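Beta-glucosidase (Chaetomella raphigera, PDB 6JXG) probably hydrolyses terminal, non-reducing beta-D-glucosyl residues with release of beta-D-glucose, a step in cellulose degradation. Local coordinates at residues V557-F562 with A699-I704. Residues are numbered along the deposited sequence; the frame is centred on the assembly and turned at random.
Sequences VDYRHF and ASSRDI
Tyr559 and Ser701 meet where the short helix 559-564 faces the loop linking the adjacent antiparallel strands 692-698 and 704-711 of the fibronectin type III-like fold, so the contact joins this fold to the C-terminal domain of a family 3 glycoside hydrolase. Ser701 CB lies obliquely against the tyrosine ring, 4.0 Å from Tyr559 CD1; the small side chain leaves room for the ring beside the loop backbone. Tyrosine suits this buried place because its ring can stack, here with Phe573, while its hydroxyl finds polar partners, Asp130 and the backbone N of Leu650. Ser701 OG turns to the carbonyl O of Phe573, so Phe573 meets both sides of the contact.

The second touch is made by Arg702. With chi2 (-168°) and chi3 (-177°) both near 180°, its chain is extended and carries the guanidinium to the helix, where NH2 lies 3.7 Å from Phe562 CB. The carbonyl O of Phe562 sits near the guanidinium plane, at its edge. A long cationic side chain fits here, for NH2 forms a salt bridge with Asp563, the next helix residue.

Behind these, Ser700 OG forms an ST turn and an ST motif within the loop, and is hydrogen-bonded to Glu572 OE2. Ser700 OG accepts from Arg702 N at 2.9 Å and from Asp703 N at 2.8 Å.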
loop_
_atom_site.group_PDB
_atom_site.type_symbol
_atom_site.label_atom_id
_atom_site.label_comp_id
_atom_site.label_asym_id
_atom_site.label_seq_id
_atom_site.Cartn_x
_atom_site.Cartn_y
_atom_site.Cartn_z
ATOM N N VAL A 557 17.544 0.478 1.551
ATOM C CA VAL A 557 16.559 -0.351 0.912
ATOM C C VAL A 557 16.060 0.408 -0.324
ATOM O O VAL A 557 15.985 1.634 -0.319
ATOM C CB VAL A 557 15.470 -0.592 1.932
ATOM C CG1 VAL A 557 14.163 -0.860 1.327
ATOM C CG2 VAL A 557 15.883 -1.715 2.875
ATOM N N ASP A 558 15.789 -0.323 -1.389
ATOM C CA ASP A 558 15.430 0.238 -2.652
ATOM C C ASP A 558 16.453 1.332 -3.081
ATOM O O ASP A 558 17.667 1.114 -2.986
ATOM C CB ASP A 558 13.938 0.700 -2.676
ATOM C CG ASP A 558 13.390 0.863 -4.092
ATOM O OD1 ASP A 558 12.901 -0.109 -4.775
ATOM O OD2 ASP A 558 13.457 2.020 -4.522
ATOM N N TYR A 559 15.984 2.489 -3.527
ATOM C CA TYR A 559 16.880 3.510 -4.117
ATOM C C TYR A 559 17.968 4.014 -3.184
ATOM O O TYR A 559 19.011 4.465 -3.645
ATOM C CB TYR A 559 16.102 4.708 -4.706
ATOM C CG TYR A 559 15.415 5.615 -3.683
ATOM C CD1 TYR A 559 15.973 6.808 -3.317
ATOM C CD2 TYR A 559 14.190 5.248 -3.100
ATOM C CE1 TYR A 559 15.396 7.640 -2.380
ATOM C CE2 TYR A 559 13.573 6.110 -2.238
ATOM C CZ TYR A 559 14.195 7.281 -1.830
ATOM O OH TYR A 559 13.588 8.106 -0.899
ATOM N N ARG A 560 17.699 4.003 -1.880
ATOM C CA ARG A 560 18.712 4.343 -0.874
ATOM C C ARG A 560 19.968 3.474 -1.040
ATOM O O ARG A 560 21.084 3.978 -0.930
ATOM C CB ARG A 560 18.127 4.139 0.525
ATOM C CG ARG A 560 16.995 5.103 0.903
ATOM C CD ARG A 560 16.198 4.551 2.115
ATOM N NE ARG A 560 15.543 5.641 2.861
ATOM C CZ ARG A 560 14.434 6.268 2.476
ATOM N NH1 ARG A 560 13.834 5.868 1.374
ATOM N NH2 ARG A 560 13.981 7.350 3.148
ATOM N N HIS A 561 19.777 2.194 -1.319
ATOM C CA HIS A 561 20.883 1.291 -1.635
ATOM C C HIS A 561 21.563 1.571 -2.949
ATOM O O HIS A 561 22.813 1.654 -3.012
ATOM C CB HIS A 561 20.434 -0.160 -1.565
ATOM C CG HIS A 561 21.418 -1.138 -2.110
ATOM N ND1 HIS A 561 22.623 -1.430 -1.505
ATOM C CD2 HIS A 561 21.338 -1.938 -3.197
ATOM C CE1 HIS A 561 23.255 -2.348 -2.219
ATOM N NE2 HIS A 561 22.488 -2.680 -3.241
ATOM N N PHE A 562 20.776 1.705 -3.991
ATOM C CA PHE A 562 21.349 2.002 -5.324
ATOM C C PHE A 562 22.187 3.271 -5.210
ATOM O O PHE A 562 23.327 3.315 -5.774
ATOM C CB PHE A 562 20.283 2.109 -6.406
ATOM C CG PHE A 562 19.628 0.803 -6.740
ATOM C CD1 PHE A 562 19.987 0.106 -7.864
ATOM C CD2 PHE A 562 18.636 0.247 -5.897
ATOM C CE1 PHE A 562 19.398 -1.078 -8.191
ATOM C CE2 PHE A 562 18.081 -1.002 -6.187
ATOM C CZ PHE A 562 18.450 -1.662 -7.350
ATOM N N ALA A 699 12.424 15.480 -11.068
ATOM C CA ALA A 699 11.435 14.635 -11.652
ATOM C C ALA A 699 11.533 13.157 -11.214
ATOM O O ALA A 699 10.643 12.382 -11.543
ATOM C CB ALA A 699 11.556 14.771 -13.161
ATOM N N SER A 700 12.554 12.792 -10.449
ATOM C CA SER A 700 12.806 11.433 -10.011
ATOM C C SER A 700 13.907 11.484 -8.953
ATOM O O SER A 700 14.446 12.554 -8.694
ATOM C CB SER A 700 13.196 10.464 -11.160
ATOM O OG SER A 700 14.565 10.474 -11.370
ATOM N N SER A 701 14.186 10.347 -8.299
ATOM C CA SER A 701 15.333 10.234 -7.431
ATOM C C SER A 701 16.663 10.466 -8.105
ATOM O O SER A 701 17.651 10.611 -7.401
ATOM C CB SER A 701 15.439 8.860 -6.691
ATOM O OG SER A 701 15.622 7.741 -7.535
ATOM N N ARG A 702 16.743 10.427 -9.407
ATOM C CA ARG A 702 17.977 10.705 -10.132
ATOM C C ARG A 702 17.907 11.855 -11.129
ATOM O O ARG A 702 18.981 12.368 -11.466
ATOM C CB ARG A 702 18.499 9.417 -10.829
ATOM C CG ARG A 702 19.026 8.468 -9.761
ATOM C CD ARG A 702 19.814 7.319 -10.303
ATOM N NE ARG A 702 20.184 6.466 -9.194
ATOM C CZ ARG A 702 21.360 5.833 -9.074
ATOM N NH1 ARG A 702 22.325 5.850 -10.064
ATOM N NH2 ARG A 702 21.557 5.188 -7.999
ATOM N N ASP A 703 16.703 12.276 -11.572
ATOM C CA ASP A 703 16.558 13.440 -12.475
ATOM C C ASP A 703 16.364 14.754 -11.670
ATOM O O ASP A 703 15.258 15.327 -11.538
ATOM C CB ASP A 703 15.454 13.153 -13.449
ATOM C CG ASP A 703 15.308 14.177 -14.526
ATOM O OD1 ASP A 703 16.193 15.045 -14.622
ATOM O OD2 ASP A 703 14.330 14.144 -15.311
ATOM N N ILE A 704 17.457 15.131 -11.029
ATOM C CA ILE A 704 17.490 16.245 -10.154
ATOM C C ILE A 704 17.786 17.494 -10.980
ATOM O O ILE A 704 18.810 17.589 -11.697
ATOM C CB ILE A 704 18.545 16.068 -9.065
ATOM C CG1 ILE A 704 18.220 14.844 -8.167
ATOM C CG2 ILE A 704 18.597 17.335 -8.229
ATOM C CD1 ILE A 704 16.854 14.893 -7.493
#